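Local coordinates for protein ethylbenzene dehydrogenase alpha-subunit (PDB 2IVF) that belongs to the molybdopterin oxidoreductase family and carries a molybdenum atom, the ligands MGD and MD1 and an iron/sulfur cluster, at residues A[781-786]-A[795-800]; A[526-531]-A[802-807]; A[558-563]-A[572-577]. One frame throughout, in Å; residues are numbered along the deposited sequence.

Interaction 1 (A[781-786]-A[795-800]). With ACT (acetate ion), chain J.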
loop_
_atom_site.group_PDB
_atom_site.type_symbol
_atom_site.label_atom_id
_atom_site.label_comp_id
_atom_site.label_asym_id
_atom_site.label_seq_id
_atom_site.Cartn_x
_atom_site.Cartn_y
_atom_site.Cartn_z
ATOM N N ALA A 781 -6.125 -22.586 19.707
ATOM C CA ALA A 781 -5.249 -21.526 20.177
ATOM C C ALA A 781 -6.081 -20.274 20.487
ATOM O O ALA A 781 -5.870 -19.593 21.491
ATOM C CB ALA A 781 -4.158 -21.184 19.143
ATOM N N HIS A 782 -6.975 -19.954 19.549
ATOM C CA HIS A 782 -7.754 -18.741 19.596
ATOM C C HIS A 782 -8.573 -18.690 20.899
ATOM O O HIS A 782 -8.894 -17.594 21.425
ATOM C CB HIS A 782 -8.614 -18.652 18.330
ATOM C CG HIS A 782 -9.584 -17.524 18.345
ATOM N ND1 HIS A 782 -9.203 -16.199 18.244
ATOM C CD2 HIS A 782 -10.926 -17.528 18.513
ATOM C CE1 HIS A 782 -10.287 -15.445 18.319
ATOM N NE2 HIS A 782 -11.340 -16.225 18.516
ATOM N N ALA A 783 -8.941 -19.880 21.366
ATOM C CA ALA A 783 -9.562 -20.132 22.637
ATOM C C ALA A 783 -10.851 -19.316 22.834
ATOM O O ALA A 783 -11.067 -18.671 23.870
ATOM C CB ALA A 783 -8.544 -19.943 23.777
ATOM N N ASN A 784 -11.664 -19.323 21.777
ATOM C CA ASN A 784 -13.017 -18.745 21.754
ATOM C C ASN A 784 -13.725 -19.307 20.517
ATOM O O ASN A 784 -13.050 -19.755 19.561
ATOM C CB ASN A 784 -12.979 -17.227 21.679
ATOM C CG ASN A 784 -14.259 -16.594 22.160
ATOM O OD1 ASN A 784 -15.185 -17.277 22.610
ATOM N ND2 ASN A 784 -14.321 -15.298 22.090
ATOM N N GLU A 785 -15.049 -19.325 20.529
ATOM C CA GLU A 785 -15.770 -19.749 19.355
ATOM C C GLU A 785 -16.070 -18.508 18.562
ATOM O O GLU A 785 -15.981 -17.371 19.100
ATOM C CB GLU A 785 -17.027 -20.582 19.648
ATOM C CG GLU A 785 -17.962 -20.116 20.682
ATOM C CD GLU A 785 -17.446 -20.267 22.127
ATOM O OE1 GLU A 785 -17.063 -21.372 22.596
ATOM O OE2 GLU A 785 -17.467 -19.227 22.778
ATOM N N VAL A 786 -16.327 -18.704 17.281
ATOM C CA VAL A 786 -16.719 -17.595 16.411
ATOM C C VAL A 786 -18.233 -17.436 16.492
ATOM O O VAL A 786 -18.956 -18.411 16.389
ATOM C CB VAL A 786 -16.284 -17.835 14.953
ATOM C CG1 VAL A 786 -16.859 -16.752 14.066
ATOM C CG2 VAL A 786 -14.701 -17.970 14.807
ATOM N N MET A 795 -9.161 -15.904 23.675
ATOM C CA MET A 795 -8.792 -16.280 25.032
ATOM C C MET A 795 -9.935 -16.343 26.016
ATOM O O MET A 795 -9.706 -16.561 27.222
ATOM C CB MET A 795 -7.655 -15.413 25.559
ATOM C CG MET A 795 -6.449 -15.375 24.623
ATOM S SD MET A 795 -5.080 -14.451 25.316
ATOM C CE MET A 795 -4.536 -15.586 26.583
ATOM N N ARG A 796 -11.171 -16.218 25.512
ATOM C CA ARG A 796 -12.352 -16.288 26.365
ATOM C C ARG A 796 -12.396 -17.572 27.206
ATOM O O ARG A 796 -12.839 -17.545 28.315
ATOM C CB ARG A 796 -13.614 -16.214 25.533
ATOM C CG ARG A 796 -14.834 -15.824 26.344
ATOM C CD ARG A 796 -16.134 -15.945 25.563
ATOM N NE ARG A 796 -16.369 -17.313 25.133
ATOM C CZ ARG A 796 -16.859 -18.289 25.886
ATOM N NH1 ARG A 796 -17.198 -18.099 27.164
ATOM N NH2 ARG A 796 -17.044 -19.474 25.333
ATOM N N TRP A 797 -12.002 -18.705 26.636
ATOM C CA TRP A 797 -12.053 -19.980 27.387
ATOM C C TRP A 797 -11.131 -19.953 28.609
ATOM O O TRP A 797 -11.429 -20.539 29.677
ATOM C CB TRP A 797 -11.675 -21.150 26.481
ATOM C CG TRP A 797 -12.577 -21.347 25.324
ATOM C CD1 TRP A 797 -13.871 -20.928 25.209
ATOM C CD2 TRP A 797 -12.289 -22.081 24.136
ATOM N NE1 TRP A 797 -14.387 -21.295 23.995
ATOM C CE2 TRP A 797 -13.447 -22.011 23.310
ATOM C CE3 TRP A 797 -11.178 -22.805 23.687
ATOM C CZ2 TRP A 797 -13.523 -22.638 22.071
ATOM C CZ3 TRP A 797 -11.248 -23.416 22.435
ATOM C CH2 TRP A 797 -12.401 -23.296 21.630
ATOM N N HIS A 798 -9.982 -19.318 28.451
ATOM C CA HIS A 798 -9.081 -19.161 29.575
ATOM C C HIS A 798 -9.713 -18.328 30.675
ATOM O O HIS A 798 -9.657 -18.705 31.850
ATOM C CB HIS A 798 -7.725 -18.605 29.146
ATOM C CG HIS A 798 -7.074 -19.422 28.068
ATOM N ND1 HIS A 798 -6.758 -20.747 28.240
ATOM C CD2 HIS A 798 -6.724 -19.109 26.797
ATOM C CE1 HIS A 798 -6.214 -21.215 27.126
ATOM N NE2 HIS A 798 -6.183 -20.237 26.233
ATOM N N PHE A 799 -10.336 -17.227 30.310
ATOM C CA PHE A 799 -10.923 -16.343 31.316
ATOM C C PHE A 799 -12.276 -16.797 31.860
ATOM O O PHE A 799 -12.428 -16.970 33.096
ATOM C CB PHE A 799 -10.994 -14.904 30.790
ATOM C CG PHE A 799 -11.642 -13.981 31.739
ATOM C CD1 PHE A 799 -11.019 -13.666 32.934
ATOM C CD2 PHE A 799 -12.898 -13.442 31.455
ATOM C CE1 PHE A 799 -11.632 -12.823 33.859
ATOM C CE2 PHE A 799 -13.526 -12.594 32.360
ATOM C CZ PHE A 799 -12.900 -12.292 33.575
ATOM N N ASP A 800 -13.263 -16.990 30.986
ATOM C CA ASP A 800 -14.621 -17.429 31.416
ATOM C C ASP A 800 -14.633 -18.829 31.962
ATOM O O ASP A 800 -15.306 -19.108 32.938
ATOM C CB ASP A 800 -15.640 -17.386 30.255
ATOM C CG ASP A 800 -16.146 -15.965 29.958
ATOM O OD1 ASP A 800 -15.908 -15.053 30.784
ATOM O OD2 ASP A 800 -16.789 -15.757 28.910
HETATM C C ACT J . -17.290 -22.242 16.446
HETATM O O ACT J . -16.418 -21.325 16.421
HETATM O OXT ACT J . -18.157 -22.259 15.517
HETATM C CH3 ACT J . -17.297 -23.294 17.524
#
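Glu785 and Arg796 form the salt bridge on the outer side of this contact. OE2 of Glu785 receives NH2 of Arg796 at 2.6 Å through its syn lone pair, and NE of the same arginine reaches OE2 weakly. Carboxylate and guanidinium planes are turned 44° apart, so the two groups do not meet as a flat pair. At the far end of the guanidinium NH1 bonds Asp800 OD2 at 2.9 Å, close to the guanidinium plane; the two carboxylates, on NH2 and NH1, hold the rotation of the group in a three-residue salt-bridge network.

Further hydrogen bonds extend this network. The main partner of Arg796 NE is Asn784 OD1, 2.8 Å away, which NE approaches from above the amide plane. With its chain bent at CB-CG (chi2 -72°), Glu785 also brings OE1 within 3.0 Å of Trp797 NE1; this acceptor lies nearly in the indole plane. Backbone carbonyls serve the start of the helix: Trp797 N bonds Ala783 O at 2.9 Å in an almost straight line (179°), and Met795 N, at the N-cap position, bonds His782 O.

The Ala783-Asn784 peptide packs across one face of Trp797, and Asn784 CA makes a CH-pi contact, 3.9 Å from the centroid of the five-membered ring. Ala783 CB meets His798 NE2 at 3.4 Å. Beyond the contact, Val786 N bonds the O atom of an acetate ion, probably from the crystallisation liquor, at 2.8 Å.

A loop connects helix 777-781 to helix 796-800, the chain turning away at Ala783, which has positive phi. His798 bonds Lys803 O through ND1 and Lys234 through NE2 and stacks on Phe805, while Met795 packs on the loop at Met237.

Interaction 2 (A[526-531]-A[802-807]); sequences DEMGNI and KKVFPT
Met528 and Pro806 mark the closest approach of the two backbones, 6.0 Å between their CA atoms, where the first turns of helix 526-540 face the irregular chain 802-807 as it bends through an inverse gamma turn centred on Pro806. The pyrrolidine ring is the apolar core. Its CB is touched by Met528 CG and, at 3.8 Å, by Ile531 CD1, while the extended methionine carries CE on to Val804 CG2, 3.7 Å away. Glu527 crosses Pro806 at about a right angle, with OE1 3.5 Å from CG of the proline.

Polar contacts gather at the start of the helix. Lys803 stretches out fully, CG lying opposite the backbone N (chi1 -165°), and delivers NZ to the syn lone pair of Asp526 OD1 in a salt bridge of 2.6 Å. Glu527 OE2 is too far from this ammonium for direct contact; one water joins it to Lys803 NZ, and a second, 2.7 Å from OE2, links it to Val804 O. The buried carboxylate of Glu527 thus has two waters on OE2, and a salt bridge from Lys234 on OE1.

Tyr780 of helix 777-781 packs against Asp526 and Glu527. Helix 796-800 adds Trp797 against Lys803 and His798 against Glu527, and Arg953 bonds Pro806 O.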
loop_
_atom_site.group_PDB
_atom_site.type_symbol
_atom_site.label_atom_id
_atom_site.label_comp_id
_atom_site.label_asym_id
_atom_site.label_seq_id
_atom_site.Cartn_x
_atom_site.Cartn_y
_atom_site.Cartn_z
ATOM N N ASP A 526 -7.859 -30.566 24.666
ATOM C CA ASP A 526 -7.901 -30.712 23.214
ATOM C C ASP A 526 -6.782 -29.921 22.549
ATOM O O ASP A 526 -6.122 -30.399 21.609
ATOM C CB ASP A 526 -9.281 -30.309 22.667
ATOM C CG ASP A 526 -9.820 -29.000 23.272
ATOM O OD1 ASP A 526 -9.061 -28.142 23.775
ATOM O OD2 ASP A 526 -11.051 -28.841 23.246
ATOM N N GLU A 527 -6.559 -28.715 23.066
ATOM C CA GLU A 527 -5.566 -27.806 22.508
ATOM C C GLU A 527 -4.197 -28.468 22.519
ATOM O O GLU A 527 -3.433 -28.376 21.563
ATOM C CB GLU A 527 -5.537 -26.513 23.321
ATOM C CG GLU A 527 -4.500 -25.534 22.837
ATOM C CD GLU A 527 -4.577 -24.175 23.480
ATOM O OE1 GLU A 527 -3.939 -23.259 22.899
ATOM O OE2 GLU A 527 -5.246 -24.023 24.533
ATOM N N MET A 528 -3.926 -29.205 23.586
ATOM C CA MET A 528 -2.649 -29.905 23.750
ATOM C C MET A 528 -2.540 -31.128 22.831
ATOM O O MET A 528 -1.479 -31.401 22.239
ATOM C CB MET A 528 -2.505 -30.324 25.202
ATOM C CG MET A 528 -2.392 -29.134 26.136
ATOM S SD MET A 528 -2.424 -29.625 27.848
ATOM C CE MET A 528 -2.787 -28.066 28.617
ATOM N N GLY A 529 -3.642 -31.843 22.688
ATOM C CA GLY A 529 -3.704 -32.967 21.761
ATOM C C GLY A 529 -3.429 -32.488 20.353
ATOM O O GLY A 529 -2.686 -33.125 19.599
ATOM N N ASN A 530 -4.027 -31.363 19.996
ATOM C CA ASN A 530 -3.832 -30.770 18.658
ATOM C C ASN A 530 -2.374 -30.357 18.378
ATOM O O ASN A 530 -1.845 -30.612 17.288
ATOM C CB ASN A 530 -4.801 -29.613 18.465
ATOM C CG ASN A 530 -4.523 -28.827 17.206
ATOM O OD1 ASN A 530 -3.820 -27.803 17.221
ATOM N ND2 ASN A 530 -5.052 -29.325 16.089
ATOM N N ILE A 531 -1.711 -29.749 19.362
ATOM C CA ILE A 531 -0.266 -29.429 19.249
ATOM C C ILE A 531 0.621 -30.670 18.991
ATOM O O ILE A 531 1.512 -30.635 18.144
ATOM C CB ILE A 531 0.247 -28.735 20.515
ATOM C CG1 ILE A 531 -0.397 -27.351 20.680
ATOM C CG2 ILE A 531 1.753 -28.546 20.475
ATOM C CD1 ILE A 531 -0.278 -26.852 22.077
ATOM N N LYS A 802 -11.908 -20.823 32.628
ATOM C CA LYS A 802 -10.754 -21.156 33.428
ATOM C C LYS A 802 -9.952 -22.281 32.805
ATOM O O LYS A 802 -9.340 -23.071 33.507
ATOM C CB LYS A 802 -11.152 -21.466 34.865
ATOM C CG LYS A 802 -12.064 -20.424 35.480
ATOM C CD LYS A 802 -11.477 -19.023 35.476
ATOM C CE LYS A 802 -12.555 -17.977 35.840
ATOM N NZ LYS A 802 -12.030 -16.596 35.681
ATOM N N LYS A 803 -9.982 -22.329 31.483
ATOM C CA LYS A 803 -9.228 -23.322 30.737
ATOM C C LYS A 803 -7.712 -23.065 30.859
ATOM O O LYS A 803 -7.220 -21.937 30.656
ATOM C CB LYS A 803 -9.662 -23.355 29.268
ATOM C CG LYS A 803 -9.201 -24.589 28.523
ATOM C CD LYS A 803 -9.508 -24.530 27.007
ATOM C CE LYS A 803 -9.108 -25.806 26.275
ATOM N NZ LYS A 803 -9.703 -25.893 24.894
ATOM N N VAL A 804 -6.991 -24.133 31.157
ATOM C CA VAL A 804 -5.536 -24.096 31.291
ATOM C C VAL A 804 -4.865 -23.726 29.971
ATOM O O VAL A 804 -5.456 -23.861 28.878
ATOM C CB VAL A 804 -4.958 -25.454 31.850
ATOM C CG1 VAL A 804 -5.449 -25.703 33.299
ATOM C CG2 VAL A 804 -5.311 -26.660 30.965
ATOM N N PHE A 805 -3.620 -23.266 30.078
ATOM C CA PHE A 805 -2.829 -22.909 28.930
ATOM C C PHE A 805 -1.890 -24.045 28.625
ATOM O O PHE A 805 -1.458 -24.752 29.544
ATOM C CB PHE A 805 -1.982 -21.679 29.232
ATOM C CG PHE A 805 -2.751 -20.429 29.319
ATOM C CD1 PHE A 805 -3.405 -20.078 30.492
ATOM C CD2 PHE A 805 -2.824 -19.601 28.230
ATOM C CE1 PHE A 805 -4.102 -18.871 30.571
ATOM C CE2 PHE A 805 -3.524 -18.422 28.283
ATOM C CZ PHE A 805 -4.157 -18.054 29.458
ATOM N N PRO A 806 -1.569 -24.240 27.327
ATOM C CA PRO A 806 -0.648 -25.323 27.005
ATOM C C PRO A 806 0.831 -24.956 27.257
ATOM O O PRO A 806 1.646 -24.874 26.315
ATOM C CB PRO A 806 -0.961 -25.588 25.543
ATOM C CG PRO A 806 -1.258 -24.203 25.001
ATOM C CD PRO A 806 -2.059 -23.553 26.103
ATOM N N THR A 807 1.161 -24.750 28.529
ATOM C CA THR A 807 2.489 -24.320 28.944
ATOM C C THR A 807 2.992 -25.258 30.067
ATOM O O THR A 807 2.214 -25.979 30.669
ATOM C CB THR A 807 2.498 -22.878 29.516
ATOM O OG1 THR A 807 1.629 -22.780 30.649
ATOM C CG2 THR A 807 2.139 -21.833 28.509
HETATM O O HOH W 1 -8.006 -23.863 23.822
HETATM O O HOH W 2 -5.444 -25.699 26.616
#

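Interaction 3 (A[558-563]-A[572-577])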
loop_
_atom_site.group_PDB
_atom_site.type_symbol
_atom_site.label_atom_id
_atom_site.label_comp_id
_atom_site.label_asym_id
_atom_site.label_seq_id
_atom_site.Cartn_x
_atom_site.Cartn_y
_atom_site.Cartn_z
ATOM N N GLN A 558 28.452 -18.642 8.538
ATOM C CA GLN A 558 29.550 -17.668 8.601
ATOM C C GLN A 558 29.057 -16.326 9.114
ATOM O O GLN A 558 29.865 -15.541 9.558
ATOM C CB GLN A 558 30.182 -17.445 7.227
ATOM C CG GLN A 558 30.738 -18.664 6.576
ATOM C CD GLN A 558 30.879 -18.503 5.062
ATOM O OE1 GLN A 558 29.892 -18.333 4.329
ATOM N NE2 GLN A 558 32.117 -18.594 4.584
ATOM N N LEU A 559 27.754 -16.052 9.010
ATOM C CA LEU A 559 27.174 -14.837 9.551
ATOM C C LEU A 559 26.644 -15.063 10.972
ATOM O O LEU A 559 26.963 -14.322 11.899
ATOM C CB LEU A 559 26.009 -14.372 8.692
ATOM C CG LEU A 559 26.290 -13.817 7.286
ATOM C CD1 LEU A 559 27.299 -14.638 6.519
ATOM C CD2 LEU A 559 25.038 -13.661 6.503
ATOM N N TRP A 560 25.840 -16.113 11.114
ATOM C CA TRP A 560 25.125 -16.380 12.348
ATOM C C TRP A 560 25.971 -16.862 13.527
ATOM O O TRP A 560 25.502 -16.844 14.661
ATOM C CB TRP A 560 23.992 -17.356 12.063
ATOM C CG TRP A 560 23.062 -16.886 11.077
ATOM C CD1 TRP A 560 22.910 -15.591 10.625
ATOM C CD2 TRP A 560 22.040 -17.651 10.433
ATOM N NE1 TRP A 560 21.883 -15.526 9.746
ATOM C CE2 TRP A 560 21.315 -16.768 9.615
ATOM C CE3 TRP A 560 21.660 -18.990 10.476
ATOM C CZ2 TRP A 560 20.292 -17.197 8.800
ATOM C CZ3 TRP A 560 20.640 -19.420 9.680
ATOM C CH2 TRP A 560 19.947 -18.519 8.851
ATOM N N ASN A 561 27.209 -17.291 13.270
ATOM C CA ASN A 561 28.143 -17.649 14.330
ATOM C C ASN A 561 29.094 -16.504 14.655
ATOM O O ASN A 561 30.091 -16.708 15.327
ATOM C CB ASN A 561 28.948 -18.905 13.940
ATOM C CG ASN A 561 28.082 -20.144 13.857
ATOM O OD1 ASN A 561 27.023 -20.215 14.488
ATOM N ND2 ASN A 561 28.523 -21.127 13.086
ATOM N N ASN A 562 28.822 -15.312 14.116
ATOM C CA ASN A 562 29.626 -14.142 14.424
ATOM C C ASN A 562 29.215 -13.611 15.785
ATOM O O ASN A 562 28.146 -13.030 15.927
ATOM C CB ASN A 562 29.441 -13.053 13.359
ATOM C CG ASN A 562 30.437 -11.897 13.517
ATOM O OD1 ASN A 562 31.080 -11.743 14.556
ATOM N ND2 ASN A 562 30.612 -11.123 12.456
ATOM N N LYS A 563 30.063 -13.808 16.787
ATOM C CA LYS A 563 29.737 -13.400 18.154
ATOM C C LYS A 563 29.599 -11.886 18.291
ATOM O O LYS A 563 28.905 -11.412 19.176
ATOM C CB LYS A 563 30.795 -13.917 19.124
ATOM C CG LYS A 563 30.735 -15.420 19.275
ATOM C CD LYS A 563 31.845 -15.976 20.148
ATOM C CE LYS A 563 32.009 -17.462 19.834
ATOM N NZ LYS A 563 32.712 -18.225 20.898
ATOM N N LYS A 572 27.529 -18.342 24.093
ATOM C CA LYS A 572 28.032 -18.946 22.875
ATOM C C LYS A 572 27.205 -18.610 21.650
ATOM O O LYS A 572 26.147 -17.970 21.729
ATOM C CB LYS A 572 28.145 -20.461 23.045
ATOM C CG LYS A 572 26.839 -21.145 23.368
ATOM C CD LYS A 572 27.115 -22.483 23.969
ATOM C CE LYS A 572 25.877 -23.284 24.303
ATOM N NZ LYS A 572 26.297 -24.677 24.719
ATOM N N SER A 573 27.739 -18.999 20.497
ATOM C CA SER A 573 27.143 -18.692 19.204
ATOM C C SER A 573 25.931 -19.550 18.941
ATOM O O SER A 573 25.768 -20.619 19.529
ATOM C CB SER A 573 28.117 -18.969 18.057
ATOM O OG SER A 573 28.575 -20.340 18.094
ATOM N N PHE A 574 25.132 -19.064 18.007
ATOM C CA PHE A 574 24.016 -19.774 17.422
ATOM C C PHE A 574 24.361 -21.227 17.137
ATOM O O PHE A 574 23.647 -22.109 17.560
ATOM C CB PHE A 574 23.599 -19.127 16.112
ATOM C CG PHE A 574 22.500 -19.865 15.416
ATOM C CD1 PHE A 574 21.174 -19.649 15.765
ATOM C CD2 PHE A 574 22.791 -20.803 14.432
ATOM C CE1 PHE A 574 20.175 -20.354 15.159
ATOM C CE2 PHE A 574 21.768 -21.511 13.790
ATOM C CZ PHE A 574 20.463 -21.287 14.171
ATOM N N GLY A 575 25.452 -21.473 16.426
ATOM C CA GLY A 575 25.812 -22.846 16.049
ATOM C C GLY A 575 26.221 -23.753 17.188
ATOM O O GLY A 575 26.024 -24.983 17.139
ATOM N N ALA A 576 26.823 -23.145 18.203
ATOM C CA ALA A 576 27.146 -23.819 19.448
ATOM C C ALA A 576 25.881 -24.225 20.206
ATOM O O ALA A 576 25.781 -25.345 20.707
ATOM C CB ALA A 576 28.027 -22.937 20.304
ATOM N N TYR A 577 24.918 -23.317 20.297
ATOM C CA TYR A 577 23.607 -23.655 20.812
ATOM C C TYR A 577 22.925 -24.743 19.964
ATOM O O TYR A 577 22.341 -25.674 20.509
ATOM C CB TYR A 577 22.721 -22.415 20.869
ATOM C CG TYR A 577 22.926 -21.535 22.098
ATOM C CD1 TYR A 577 22.387 -21.894 23.332
ATOM C CD2 TYR A 577 23.609 -20.330 22.011
ATOM C CE1 TYR A 577 22.530 -21.058 24.467
ATOM C CE2 TYR A 577 23.773 -19.492 23.131
ATOM C CZ TYR A 577 23.237 -19.852 24.364
ATOM O OH TYR A 577 23.422 -19.021 25.481
HETATM O O HOH W 3 24.759 -16.044 17.048
HETATM O O HOH W 4 30.622 -20.376 20.346
#
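Trp560 and Phe574 lie side by side on the buried side of this contact, pointing the same way, and form an edge-to-face pair: the edge of the indole is turned toward the face of the phenyl ring, with centroids 5.7 Å apart and planes at 70°. Phe574 has CG opposite its backbone N (chi1 177°), which puts its ring alongside the tryptophan. The nearest ring atoms, Trp560 CE3 and Phe574 CE2, are 4.2 Å apart. Closer still is the carbonyl of the tryptophan, whose O atom lies 3.3 Å from Phe574 CB. The polar end of the indole is used outside the pair, NE1 donating to Ile937 O, and the ring packs on Leu550 and Tyr551 of helix 546-553. The side chain of Trp560 is about 12 Å from the bound MD1.

Two short helices are joined here through a loop, the end of helix 557-560 being set against the start of helix 574-583. Ser573 is the N-cap of the latter, its OG accepting a weak bond from Ala576 N. Another first-turn N-H, that of Gly575, is taken by a side chain just past the end of the preceding helix: Asn561 OD1 accepts Gly575 N at 2.8 Å, the donor tilted 26° from the amide carbonyl plane. Having no side chain, the glycine lets OD1 come within 3.3 Å of its CA. The other end of the amide is fixed as well, ND2 bonding Tyr551 OH.

Toward the outer side waters supplement the direct contacts. One donates to Trp560 O at 2.6 Å and accepts from Phe574 N. Farther out, the exposed Lys563 extends toward 572-577 without a direct bond, and a water accepts from both its NZ, at 3.0 Å, and Ser573 N.

Interactions 1 and 2 form one continuous patch, their centres 11 Å apart and on the same side of the chain's centre. The chain passes directly from helix 796-800 of interaction 1 into 802-807 of interaction 2, and Lys803 N turns back to Trp797 O, a probable hydrogen bond. Interaction 2 joins segments 271 residues apart, so interactions 1 and 3 both fall inside the loop it closes, with 3 preceding 1. Interaction 3 lies apart, 39 Å from interaction 1 and 34 Å from interaction 2 between centres. Two local helix-to-helix turns thus sit in different regions, while interaction 2 ties helix 526-540 to a loop more than 250 residues later.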